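Local coordinates for hydrogenase expression/formation protein HypE (Desulfovibrio vulgaris subsp. vulgaris, PDB 2Z1U) that binds ATP and magnesium and, as a hydrogenase expression/formation protein, probably acts in the maturation of hydrogenases, at residues Gly165-Ile170 with Glu281-Ala286; Arg203-Leu208 with Gly272-Ile277; Thr246-Arg251 with Asp264-Ala269; Asn33-Thr38 with Ala43-Thr48; His177-Leu182 with Ser259-Asp264. All blocks are in the same frame, centred on the assembly; numbering follows the deposited sequence.

Contact 1 (Gly165-Ile170 with Glu281-Ala286); sequences GDAILI and ERAEAA
Ala283 faces Ala167 across the interface, and their CB methyls meet at 3.6 Å. With nothing larger than a methyl on either side, helix and strand come close here, the two CA atoms lying 6.2 Å apart. The carbonyl of Ala283 is also part of the contact surface: its O lies 3.6 Å from Leu169 CD1, so the leucine methyl rests against the helix backbone as well as against side chains. The next residue, Glu284, turns away from the strand, and its OE1 forms a salt bridge with Arg301 of strand 300-306, the other neighbour of strand 167-170. Helix 280-291 lies over one face of the mixed sheet of the AIR synthase-related C-terminal domain. Its segment runs nearly parallel to strand 167-170, at 11°, with the axes 8.9 Å apart. The strand alternates accordingly. Ala167 and Leu169 point to the helix, while Ile168 and Ile170 serve the other face, where they touch Ile275 and Ile302. One helical turn after Ala283 comes Ala286, whose N donates to Arg282 O at 3.0 Å. Its CB takes the tip of Leu169, with CD1 3.5 Å away. Leu169 reaches this far because CG lies anti to its own carbonyl carbon and chi2 (-179°) is fully extended, which carries CD1 straight out from the sheet so that it rests on the pair Ala283 O and Ala286 CB. The same side chain goes on to touch Leu287 and Leu290 further along the helix.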
# COMPACT_ATOMS: atom_id res chain seq x y z
N GLY A 165 26.21 -12.36 23.29
CA GLY A 165 26.26 -13.82 23.23
C GLY A 165 25.40 -14.46 22.15
O GLY A 165 25.53 -15.66 21.89
N ASP A 166 24.52 -13.67 21.53
CA ASP A 166 23.66 -14.14 20.44
C ASP A 166 24.48 -14.56 19.22
O ASP A 166 25.48 -13.91 18.88
CB ASP A 166 22.68 -13.05 20.00
CG ASP A 166 21.49 -12.91 20.94
OD1 ASP A 166 21.35 -13.69 21.91
OD2 ASP A 166 20.67 -12.01 20.69
N ALA A 167 24.06 -15.65 18.56
CA ALA A 167 24.63 -16.01 17.28
C ALA A 167 23.95 -15.20 16.17
O ALA A 167 22.79 -14.82 16.30
CB ALA A 167 24.48 -17.50 17.04
N ILE A 168 24.68 -14.91 15.10
CA ILE A 168 24.11 -14.25 13.93
C ILE A 168 24.17 -15.26 12.82
O ILE A 168 25.25 -15.74 12.47
CB ILE A 168 24.88 -12.98 13.50
CG1 ILE A 168 25.00 -11.98 14.66
CG2 ILE A 168 24.19 -12.31 12.30
CD1 ILE A 168 25.94 -10.79 14.38
N LEU A 169 22.99 -15.64 12.34
CA LEU A 169 22.85 -16.64 11.29
C LEU A 169 22.34 -15.99 10.00
O LEU A 169 21.55 -15.04 10.02
CB LEU A 169 21.87 -17.75 11.71
CG LEU A 169 21.98 -18.47 13.05
CD1 LEU A 169 20.87 -19.53 13.14
CD2 LEU A 169 23.37 -19.12 13.24
N ILE A 170 22.82 -16.52 8.88
CA ILE A 170 22.31 -16.12 7.58
C ILE A 170 21.67 -17.33 6.92
O ILE A 170 22.13 -18.48 7.12
CB ILE A 170 23.45 -15.52 6.70
CG1 ILE A 170 22.88 -14.64 5.58
CG2 ILE A 170 24.38 -16.63 6.16
CD1 ILE A 170 22.19 -13.35 6.06
N GLU A 281 22.52 -21.21 22.53
CA GLU A 281 22.10 -22.61 22.72
C GLU A 281 20.99 -23.08 21.77
O GLU A 281 20.71 -24.27 21.65
CB GLU A 281 21.79 -22.94 24.20
CG GLU A 281 20.35 -22.68 24.66
CD GLU A 281 20.12 -21.25 25.14
OE1 GLU A 281 21.05 -20.41 25.04
OE2 GLU A 281 19.00 -20.97 25.62
N ARG A 282 20.37 -22.12 21.08
CA ARG A 282 19.38 -22.40 20.05
C ARG A 282 19.94 -22.28 18.63
O ARG A 282 19.24 -22.60 17.66
CB ARG A 282 18.18 -21.47 20.20
CG ARG A 282 17.01 -22.06 20.98
CD ARG A 282 16.96 -21.58 22.41
NE ARG A 282 15.60 -21.17 22.77
CZ ARG A 282 14.69 -21.97 23.32
NH1 ARG A 282 14.97 -23.24 23.59
NH2 ARG A 282 13.48 -21.49 23.59
N ALA A 283 21.19 -21.84 18.51
CA ALA A 283 21.80 -21.48 17.22
C ALA A 283 21.89 -22.64 16.24
O ALA A 283 21.59 -22.50 15.06
CB ALA A 283 23.18 -20.87 17.43
N GLU A 284 22.29 -23.79 16.77
CA GLU A 284 22.45 -25.02 16.01
C GLU A 284 21.10 -25.52 15.46
O GLU A 284 20.98 -25.81 14.26
CB GLU A 284 23.15 -26.06 16.89
CG GLU A 284 24.30 -26.80 16.24
CD GLU A 284 25.28 -25.90 15.53
OE1 GLU A 284 25.94 -25.06 16.19
OE2 GLU A 284 25.42 -26.05 14.30
N ALA A 285 20.08 -25.58 16.32
CA ALA A 285 18.72 -25.94 15.89
C ALA A 285 18.17 -24.98 14.83
O ALA A 285 17.61 -25.42 13.82
CB ALA A 285 17.79 -26.05 17.10
N ALA A 286 18.35 -23.67 15.02
CA ALA A 286 17.90 -22.67 14.04
C ALA A 286 18.58 -22.86 12.69
O ALA A 286 17.94 -22.81 11.64
CB ALA A 286 18.12 -21.24 14.56

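Contact 2 (Arg203-Leu208 with Gly272-Ile277)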
# COMPACT_ATOMS: atom_id res chain seq x y z
N ARG A 203 7.39 -19.79 5.72
CA ARG A 203 7.39 -21.16 6.24
C ARG A 203 8.64 -21.46 7.10
O ARG A 203 8.52 -22.06 8.16
CB ARG A 203 7.21 -22.17 5.10
CG ARG A 203 5.82 -22.03 4.42
CD ARG A 203 5.66 -22.91 3.19
NE ARG A 203 4.48 -22.48 2.42
CZ ARG A 203 3.26 -23.01 2.52
NH1 ARG A 203 3.02 -24.03 3.34
NH2 ARG A 203 2.27 -22.53 1.78
N VAL A 204 9.82 -21.03 6.65
CA VAL A 204 11.03 -21.16 7.50
C VAL A 204 10.87 -20.39 8.82
O VAL A 204 11.23 -20.91 9.87
CB VAL A 204 12.36 -20.68 6.81
CG1 VAL A 204 13.60 -21.35 7.47
CG2 VAL A 204 12.35 -21.05 5.37
N VAL A 205 10.34 -19.16 8.74
CA VAL A 205 10.13 -18.33 9.94
C VAL A 205 9.15 -18.97 10.92
O VAL A 205 9.41 -19.00 12.12
CB VAL A 205 9.68 -16.88 9.60
CG1 VAL A 205 9.29 -16.11 10.87
CG2 VAL A 205 10.78 -16.11 8.88
N GLU A 206 8.02 -19.48 10.42
CA GLU A 206 7.06 -20.15 11.28
C GLU A 206 7.74 -21.29 12.08
O GLU A 206 7.59 -21.37 13.31
CB GLU A 206 5.83 -20.64 10.49
CG GLU A 206 4.83 -21.44 11.34
CD GLU A 206 3.42 -21.45 10.79
OE1 GLU A 206 3.01 -20.46 10.15
OE2 GLU A 206 2.69 -22.45 11.02
N LYS A 207 8.52 -22.14 11.40
CA LYS A 207 9.19 -23.25 12.07
C LYS A 207 10.25 -22.76 13.05
O LYS A 207 10.40 -23.34 14.13
CB LYS A 207 9.81 -24.25 11.09
CG LYS A 207 10.22 -25.55 11.78
CD LYS A 207 10.81 -26.57 10.82
CE LYS A 207 10.88 -27.93 11.51
NZ LYS A 207 11.43 -28.97 10.60
N LEU A 208 10.96 -21.69 12.70
CA LEU A 208 11.94 -21.09 13.61
C LEU A 208 11.28 -20.65 14.91
O LEU A 208 11.74 -20.99 16.00
CB LEU A 208 12.62 -19.88 12.97
CG LEU A 208 13.73 -20.11 11.95
CD1 LEU A 208 14.20 -18.75 11.40
CD2 LEU A 208 14.92 -20.90 12.55
N GLY A 272 15.47 -12.95 -1.10
CA GLY A 272 15.02 -14.26 -0.64
C GLY A 272 15.85 -14.77 0.52
O GLY A 272 16.08 -15.98 0.64
N LYS A 273 16.27 -13.85 1.39
CA LYS A 273 17.25 -14.15 2.45
C LYS A 273 16.81 -13.50 3.77
O LYS A 273 16.13 -12.48 3.75
CB LYS A 273 18.64 -13.54 2.10
CG LYS A 273 19.26 -14.12 0.84
CD LYS A 273 19.72 -15.55 1.07
CE LYS A 273 19.64 -16.37 -0.21
NZ LYS A 273 20.12 -15.58 -1.39
N LEU A 274 17.22 -14.08 4.89
CA LEU A 274 17.03 -13.41 6.18
C LEU A 274 18.25 -13.55 7.07
O LEU A 274 19.07 -14.45 6.89
CB LEU A 274 15.78 -13.95 6.92
CG LEU A 274 15.69 -15.44 7.33
CD1 LEU A 274 16.50 -15.80 8.59
CD2 LEU A 274 14.21 -15.82 7.54
N ILE A 275 18.35 -12.64 8.03
CA ILE A 275 19.27 -12.72 9.14
C ILE A 275 18.46 -13.17 10.35
O ILE A 275 17.37 -12.67 10.59
CB ILE A 275 19.94 -11.34 9.43
CG1 ILE A 275 20.90 -10.99 8.30
CG2 ILE A 275 20.71 -11.34 10.76
CD1 ILE A 275 20.56 -9.72 7.57
N CYS A 276 19.01 -14.12 11.10
CA CYS A 276 18.37 -14.60 12.30
C CYS A 276 19.35 -14.49 13.47
O CYS A 276 20.44 -15.05 13.45
CB CYS A 276 17.90 -16.05 12.12
SG CYS A 276 17.28 -16.86 13.60
N ILE A 277 18.93 -13.75 14.50
CA ILE A 277 19.75 -13.56 15.70
C ILE A 277 18.98 -14.13 16.90
O ILE A 277 17.79 -13.86 17.05
CB ILE A 277 20.13 -12.06 15.88
CG1 ILE A 277 20.99 -11.61 14.69
CG2 ILE A 277 20.93 -11.83 17.18
CD1 ILE A 277 21.20 -10.10 14.55
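Val205 and Leu274 cross obliquely, each offering one methyl: Val205 CG2 stands 3.7 Å from Leu274 CD2. On the valine, CG2 is the branch beside the backbone N, anti to the carbonyl carbon, while CG1 lies anti to N and makes no contact with the strand segment. Leu274 adopts the less usual chi1 of 62°, its CG held between backbone N and carbonyl carbon, and this, with chi2 at 78°, brings CD2 to helix 202-212. One turn along the helix, Leu208 points directly at the strand, and its CD1 meets Cys276 SG at a looser 4.2 Å. Cys276 in turn points its side chain to the helix. Leu274 and Cys276 are two residues apart and so share a face, whereas Ile275 and Ile277 turn to the opposite one, against helix 225-237. Helix 202-212 lies beside helix 280-291 on this side of the sheet: Leu208 also touches Ala286 and Val289, and Leu274 touches Leu290. Leu218 of strand 217-219 touches both Val205 and Cys276. The side chain of Leu274 comes within about 5 Å of that of Asp220, a magnesium-binding residue. Cohesion across the contact is thus purely apolar, with the sulfur engaged as a van der Waals partner; it implies dispersion and exclusion of water rather than directional bonding, close to a magnesium ligand.

Contact 3 (Thr246-Arg251 with Asp264-Ala269); sequences TAVPVR and DPLYLA
Val248 meets Leu266 where two loops at either end of helix 252-260 close on each other; the second of them is folded as a type I beta turn, Asp264 to Tyr267, with an Asx turn inside it. Val248 CG1 lies 3.8 Å from Leu266 CD2, and the two side chains meet at a slant. Leu266 does not aim its CB at the valine; CG lies anti to the carbonyl carbon and chi2 (172°) sends CD1 onward, leaving CD2, the branch that turns off the chain, to make the contact. Val248 leans also on Leu226 of helix 225-237. Beyond Pro249, the side chains of Val250 and Pro265 cross at about a right angle. Both valine methyls touch the ring carbon CB of Pro265, CG1 at 3.8 Å and CG2 at 4.1 Å, and CG1 reaches Pro265 CG as well. Arg251 then takes the N-cap position of helix 252-260, against which Val250 and Pro265 also pack, touching Arg255 and Cys258. The turn itself is fixed by polar bonds: Tyr267 N donates to Asp264 O at 3.0 Å, and Leu266 N donates to Asp264 OD2, also at 3.0 Å, entering on the anti side of the carboxylate, 32° out of its plane.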
# COMPACT_ATOMS: atom_id res chain seq x y z
N THR A 246 34.94 -14.92 5.93
CA THR A 246 35.00 -16.22 5.27
C THR A 246 33.72 -17.02 5.47
O THR A 246 33.46 -17.92 4.68
CB THR A 246 36.20 -17.08 5.71
OG1 THR A 246 36.22 -17.23 7.14
CG2 THR A 246 37.53 -16.49 5.22
N ALA A 247 32.95 -16.70 6.51
CA ALA A 247 31.71 -17.40 6.85
C ALA A 247 30.48 -16.85 6.13
O ALA A 247 29.44 -17.53 6.08
CB ALA A 247 31.49 -17.41 8.38
N VAL A 248 30.59 -15.64 5.58
CA VAL A 248 29.48 -15.05 4.79
C VAL A 248 29.51 -15.70 3.41
O VAL A 248 30.50 -15.57 2.70
CB VAL A 248 29.56 -13.50 4.68
CG1 VAL A 248 28.32 -12.94 3.97
CG2 VAL A 248 29.71 -12.88 6.05
N PRO A 249 28.43 -16.45 3.05
CA PRO A 249 28.42 -17.15 1.77
C PRO A 249 28.14 -16.21 0.60
O PRO A 249 27.21 -15.42 0.63
CB PRO A 249 27.27 -18.18 1.93
CG PRO A 249 26.34 -17.55 2.90
CD PRO A 249 27.18 -16.64 3.81
N VAL A 250 28.99 -16.27 -0.42
CA VAL A 250 28.83 -15.49 -1.64
C VAL A 250 29.31 -16.44 -2.72
O VAL A 250 30.44 -16.94 -2.63
CB VAL A 250 29.70 -14.17 -1.65
CG1 VAL A 250 29.49 -13.37 -2.94
CG2 VAL A 250 29.38 -13.26 -0.46
N ARG A 251 28.45 -16.73 -3.69
CA ARG A 251 28.77 -17.67 -4.77
C ARG A 251 29.96 -17.15 -5.56
O ARG A 251 30.06 -15.94 -5.77
CB ARG A 251 27.57 -17.81 -5.72
CG ARG A 251 26.37 -18.49 -5.11
CD ARG A 251 25.14 -18.37 -6.01
NE ARG A 251 24.47 -19.67 -6.08
CZ ARG A 251 23.47 -20.05 -5.29
NH1 ARG A 251 22.96 -19.23 -4.38
NH2 ARG A 251 22.97 -21.27 -5.45
N ASP A 264 30.08 -4.45 -4.14
CA ASP A 264 30.37 -5.17 -2.90
C ASP A 264 29.16 -6.04 -2.55
O ASP A 264 28.08 -5.50 -2.27
CB ASP A 264 30.69 -4.15 -1.79
CG ASP A 264 31.20 -4.80 -0.51
OD1 ASP A 264 31.95 -4.12 0.21
OD2 ASP A 264 30.87 -5.98 -0.22
N PRO A 265 29.32 -7.38 -2.59
CA PRO A 265 28.19 -8.29 -2.34
C PRO A 265 27.56 -8.11 -0.96
O PRO A 265 26.41 -8.49 -0.76
CB PRO A 265 28.83 -9.68 -2.47
CG PRO A 265 30.32 -9.46 -2.30
CD PRO A 265 30.58 -8.11 -2.88
N LEU A 266 28.30 -7.55 -0.01
CA LEU A 266 27.77 -7.32 1.34
C LEU A 266 26.79 -6.14 1.45
O LEU A 266 26.16 -5.95 2.49
CB LEU A 266 28.90 -7.14 2.35
CG LEU A 266 30.03 -8.18 2.37
CD1 LEU A 266 31.13 -7.70 3.32
CD2 LEU A 266 29.51 -9.57 2.76
N TYR A 267 26.72 -5.33 0.39
CA TYR A 267 25.85 -4.15 0.36
C TYR A 267 24.78 -4.23 -0.72
O TYR A 267 24.00 -3.29 -0.88
CB TYR A 267 26.67 -2.87 0.15
CG TYR A 267 27.52 -2.48 1.34
CD1 TYR A 267 28.75 -3.08 1.57
CD2 TYR A 267 27.06 -1.54 2.26
CE1 TYR A 267 29.54 -2.72 2.69
CE2 TYR A 267 27.84 -1.17 3.37
CZ TYR A 267 29.07 -1.77 3.59
OH TYR A 267 29.83 -1.39 4.69
N LEU A 268 24.76 -5.34 -1.45
CA LEU A 268 23.77 -5.54 -2.52
C LEU A 268 22.50 -6.16 -1.97
O LEU A 268 22.56 -7.05 -1.12
CB LEU A 268 24.33 -6.43 -3.63
CG LEU A 268 25.31 -5.80 -4.63
CD1 LEU A 268 25.77 -6.86 -5.61
CD2 LEU A 268 24.68 -4.59 -5.35
N ALA A 269 21.36 -5.68 -2.48
CA ALA A 269 20.06 -6.09 -2.02
C ALA A 269 19.86 -7.58 -2.29
O ALA A 269 20.26 -8.10 -3.34
CB ALA A 269 18.96 -5.27 -2.73

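Contact 4 (Asn33-Thr38 with Ala43-Thr48)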
# COMPACT_ATOMS: atom_id res chain seq x y z
N ASN A 33 -10.28 -15.51 -5.00
CA ASN A 33 -10.73 -15.82 -3.64
C ASN A 33 -11.99 -15.03 -3.31
O ASN A 33 -12.21 -13.96 -3.88
CB ASN A 33 -9.60 -15.60 -2.62
CG ASN A 33 -9.27 -14.13 -2.40
OD1 ASN A 33 -9.89 -13.46 -1.58
ND2 ASN A 33 -8.27 -13.62 -3.12
N PRO A 34 -12.83 -15.54 -2.39
CA PRO A 34 -14.15 -14.92 -2.17
C PRO A 34 -14.10 -13.65 -1.33
O PRO A 34 -15.09 -12.92 -1.28
CB PRO A 34 -14.95 -16.01 -1.46
CG PRO A 34 -13.94 -16.84 -0.77
CD PRO A 34 -12.63 -16.73 -1.53
N ILE A 35 -12.96 -13.39 -0.69
CA ILE A 35 -12.77 -12.12 0.02
C ILE A 35 -12.59 -10.98 -0.97
O ILE A 35 -13.33 -10.01 -0.92
CB ILE A 35 -11.62 -12.15 1.05
CG1 ILE A 35 -11.85 -13.28 2.07
CG2 ILE A 35 -11.49 -10.79 1.74
CD1 ILE A 35 -10.76 -13.40 3.15
N LEU A 36 -11.60 -11.09 -1.86
CA LEU A 36 -11.46 -10.18 -3.01
C LEU A 36 -12.73 -10.10 -3.89
O LEU A 36 -13.13 -9.02 -4.34
CB LEU A 36 -10.28 -10.62 -3.90
CG LEU A 36 -9.97 -9.70 -5.09
CD1 LEU A 36 -9.74 -8.24 -4.63
CD2 LEU A 36 -8.79 -10.22 -5.88
N GLY A 37 -13.35 -11.26 -4.14
CA GLY A 37 -14.49 -11.38 -5.07
C GLY A 37 -15.65 -10.46 -4.69
O GLY A 37 -16.46 -10.08 -5.51
N THR A 38 -15.69 -10.10 -3.42
CA THR A 38 -16.70 -9.22 -2.89
C THR A 38 -16.75 -7.84 -3.62
O THR A 38 -17.82 -7.24 -3.79
CB THR A 38 -16.44 -9.10 -1.37
OG1 THR A 38 -17.67 -9.18 -0.65
CG2 THR A 38 -15.70 -7.88 -1.02
N ALA A 43 -11.85 -5.01 2.02
CA ALA A 43 -11.97 -6.43 2.25
C ALA A 43 -12.30 -6.70 3.73
O ALA A 43 -11.73 -6.06 4.62
CB ALA A 43 -10.66 -7.12 1.87
N ARG A 44 -13.20 -7.64 3.97
CA ARG A 44 -13.51 -8.11 5.33
C ARG A 44 -12.58 -9.24 5.70
O ARG A 44 -12.46 -10.23 4.96
CB ARG A 44 -14.97 -8.58 5.46
CG ARG A 44 -15.28 -9.13 6.85
CD ARG A 44 -16.44 -10.10 6.84
NE ARG A 44 -16.38 -11.00 7.99
CZ ARG A 44 -17.13 -10.87 9.08
NH1 ARG A 44 -18.02 -9.87 9.17
NH2 ARG A 44 -17.01 -11.73 10.08
N LEU A 45 -11.92 -9.08 6.85
CA LEU A 45 -10.89 -9.99 7.32
C LEU A 45 -11.21 -10.51 8.73
O LEU A 45 -11.55 -9.74 9.63
CB LEU A 45 -9.55 -9.26 7.33
CG LEU A 45 -8.57 -9.30 6.14
CD1 LEU A 45 -9.19 -9.47 4.76
CD2 LEU A 45 -7.64 -8.12 6.19
N ASP A 46 -11.11 -11.82 8.93
CA ASP A 46 -11.24 -12.39 10.27
C ASP A 46 -9.89 -12.78 10.81
O ASP A 46 -9.38 -13.84 10.46
CB ASP A 46 -12.15 -13.63 10.25
CG ASP A 46 -13.57 -13.28 10.01
OD1 ASP A 46 -14.11 -12.43 10.76
OD2 ASP A 46 -14.15 -13.87 9.08
N LEU A 47 -9.32 -11.95 11.67
CA LEU A 47 -7.95 -12.19 12.16
C LEU A 47 -7.75 -12.21 13.69
O LEU A 47 -8.43 -11.49 14.43
CB LEU A 47 -6.98 -11.19 11.52
CG LEU A 47 -6.63 -11.37 10.04
CD1 LEU A 47 -5.93 -10.11 9.51
CD2 LEU A 47 -5.76 -12.59 9.83
N THR A 48 -6.80 -13.03 14.15
CA THR A 48 -6.53 -13.16 15.59
C THR A 48 -5.51 -12.18 16.19
O THR A 48 -4.28 -12.40 16.13
CB THR A 48 -6.20 -14.63 16.00
OG1 THR A 48 -7.15 -15.52 15.39
CG2 THR A 48 -6.26 -14.81 17.53
O HOH W 1 -14.50 -9.14 1.78
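Ile35 lays its side chain across the start of strand 43-46. From CA the bond to CB aims at the strand, and at CB the chain forks. The CG2 branch, anti to the backbone N, does most of the touching: it lies 3.8 Å from Ala43 CB, 3.4 Å from Arg44 O and 4.0 Å from Leu45 CD1, so one methyl spans three successive residues. The other branch leaves CB beside the backbone N and runs out through CG1, extended at chi2 -180°, until CD1 comes within 4.0 Å of the same carbonyl, Arg44 O. Val126 and Tyr91 of the adjoining sheet also touch Ile35. A water joins the backbones, donating to Ile35 O (3.1 Å) and accepting from Arg44 N (3.0 Å). The short, weakly bonded helix that carries Ile35 is N-capped by Asn33, whose OD1 receives Leu36 N at 2.9 Å from above its carbonyl plane and Ile35 N only weakly. On the strand, Arg44 NH2 pairs with Asp46 OD1 in a salt bridge of 3.1 Å, bent and weak as a hydrogen bond. Ala43, Leu45 and Asp46 form an antiparallel ladder with a strand of the second subunit. A bound ATP touches Leu36. Thr127, an ATP-binding residue, packs beside Ala43. A nucleotide site beside a sheet continued across the dimer interface is characteristic of PurM-like proteins, the AIR synthase superfamily.

Contact 5 (His177-Leu182 with Ser259-Asp264); sequences HGLTIL and SFLGLD
The helical bond from Ile181 N to His177 O, 3.1 Å long, belongs to the turn that sets Leu179 and Leu182 against Leu261 and Leu263. All four contacting residues are leucines, and they meet through methyls alone. Leu179 CD2 stands 3.9 Å from Leu261 CD1, and a looser approach links the same CD2 with Leu263 CD1. Leu182 meets Leu263 at its fork, on a slant: its CD2 lies 3.8 Å from CD1 and 4.1 Å from CD2 of Leu263, touching both methyls. Leu261 and Leu263 both hold CG anti to their carbonyl carbons with chi2 extended, so each pushes a branched tip outward to the helix. The rotamer of Leu182 is unusual, and the placing of its methyls is less certain. Between Leu261 and Leu263, Gly262 leaves the helical conformation with a positive phi of 68°; with this bend after helix 252-260, both leucines point to helix 176-184. On the other flank of helix 176-184, the ring of His177 has Ile181 CG2 over one face, offset toward its rim, and its nitrogens bond Ser196 OG and Ile342 O. Helix 176-184 follows strand 167-170 in the chain and lies against the loop that leaves helix 252-260. Further along, the same loop, leading on to strand 275-278, adds Leu268, packed on Leu182, and Ala269, bonded through its backbone to Gly178.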
# COMPACT_ATOMS: atom_id res chain seq x y z
N HIS A 177 20.56 -11.26 -5.95
CA HIS A 177 19.54 -10.40 -6.53
C HIS A 177 20.12 -9.11 -7.12
O HIS A 177 19.88 -8.78 -8.29
CB HIS A 177 18.46 -10.02 -5.52
CG HIS A 177 17.41 -9.13 -6.09
ND1 HIS A 177 16.36 -9.61 -6.84
CD2 HIS A 177 17.25 -7.79 -6.06
CE1 HIS A 177 15.59 -8.61 -7.22
NE2 HIS A 177 16.11 -7.49 -6.77
N GLY A 178 20.86 -8.37 -6.29
CA GLY A 178 21.46 -7.10 -6.71
C GLY A 178 22.32 -7.25 -7.96
O GLY A 178 22.22 -6.44 -8.88
N LEU A 179 23.18 -8.27 -7.99
CA LEU A 179 24.03 -8.52 -9.14
C LEU A 179 23.20 -8.80 -10.39
O LEU A 179 23.49 -8.24 -11.45
CB LEU A 179 24.98 -9.70 -8.89
CG LEU A 179 26.37 -9.72 -9.52
CD1 LEU A 179 26.83 -11.14 -9.78
CD2 LEU A 179 26.52 -8.87 -10.78
N THR A 180 22.18 -9.64 -10.29
CA THR A 180 21.42 -10.00 -11.49
C THR A 180 20.66 -8.86 -12.12
O THR A 180 20.65 -8.76 -13.34
CB THR A 180 20.63 -11.35 -11.42
OG1 THR A 180 19.28 -11.19 -11.88
CG2 THR A 180 20.64 -11.93 -10.05
N ILE A 181 20.05 -7.97 -11.32
CA ILE A 181 19.34 -6.85 -11.93
C ILE A 181 20.34 -5.84 -12.55
O ILE A 181 20.11 -5.35 -13.66
CB ILE A 181 18.25 -6.17 -11.01
CG1 ILE A 181 18.84 -5.04 -10.19
CG2 ILE A 181 17.42 -7.16 -10.19
CD1 ILE A 181 18.44 -3.73 -10.77
N LEU A 182 21.46 -5.58 -11.86
CA LEU A 182 22.49 -4.65 -12.33
C LEU A 182 23.21 -5.15 -13.59
O LEU A 182 23.56 -4.35 -14.46
CB LEU A 182 23.52 -4.36 -11.22
CG LEU A 182 23.44 -3.07 -10.38
CD1 LEU A 182 22.15 -2.27 -10.53
CD2 LEU A 182 23.76 -3.34 -8.90
N SER A 259 33.13 -8.13 -8.56
CA SER A 259 34.44 -7.49 -8.70
C SER A 259 34.65 -6.91 -10.10
O SER A 259 35.32 -5.88 -10.26
CB SER A 259 35.58 -8.43 -8.25
OG SER A 259 35.67 -9.60 -9.04
N PHE A 260 34.04 -7.55 -11.10
CA PHE A 260 34.05 -7.06 -12.48
C PHE A 260 33.25 -5.77 -12.65
O PHE A 260 33.55 -4.95 -13.52
CB PHE A 260 33.51 -8.16 -13.42
CG PHE A 260 33.52 -7.80 -14.88
CD1 PHE A 260 34.63 -8.07 -15.67
CD2 PHE A 260 32.40 -7.22 -15.47
CE1 PHE A 260 34.64 -7.74 -17.03
CE2 PHE A 260 32.39 -6.89 -16.82
CZ PHE A 260 33.51 -7.15 -17.61
N LEU A 261 32.23 -5.58 -11.81
CA LEU A 261 31.37 -4.39 -11.86
C LEU A 261 31.64 -3.37 -10.75
O LEU A 261 30.93 -2.37 -10.63
CB LEU A 261 29.88 -4.80 -11.84
CG LEU A 261 29.32 -5.55 -13.04
CD1 LEU A 261 27.85 -5.87 -12.83
CD2 LEU A 261 29.50 -4.75 -14.33
N GLY A 262 32.66 -3.64 -9.93
CA GLY A 262 33.03 -2.77 -8.81
C GLY A 262 32.01 -2.72 -7.68
O GLY A 262 31.91 -1.72 -6.97
N LEU A 263 31.27 -3.81 -7.52
CA LEU A 263 30.22 -3.92 -6.51
C LEU A 263 30.67 -4.74 -5.29
O LEU A 263 31.52 -5.62 -5.40
CB LEU A 263 28.95 -4.55 -7.12
CG LEU A 263 28.30 -3.94 -8.37
CD1 LEU A 263 27.22 -4.88 -8.94
CD2 LEU A 263 27.72 -2.56 -8.10
N ASP A 264 30.08 -4.45 -4.14
CA ASP A 264 30.37 -5.17 -2.90
C ASP A 264 29.16 -6.04 -2.55
O ASP A 264 28.08 -5.50 -2.27
CB ASP A 264 30.69 -4.15 -1.79
CG ASP A 264 31.20 -4.80 -0.51
OD1 ASP A 264 31.95 -4.12 0.21
OD2 ASP A 264 30.87 -5.98 -0.22

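From the N terminus, contact 4 closes first, a short loop at the dimer-forming edge, and it is complete before any other opens. The remaining four lie within the AIR synthase-related C-terminal region. Contact 1 opens at 165-170 and closes last, at 281-286, enclosing the others. Contact 5 opens next and crosses both contact 2 and contact 3, while contact 3 is nested inside contact 2. Contacts 1 and 2 set helices 280-291 and 202-212 on one face of adjacent strands, joined by a probable hydrogen bond from Leu169 N to Cys276 O. Contacts 3 and 5 share Asp264: contact 3 closes the loops at the two ends of helix 252-260, and contact 5 ties its exit to helix 176-184.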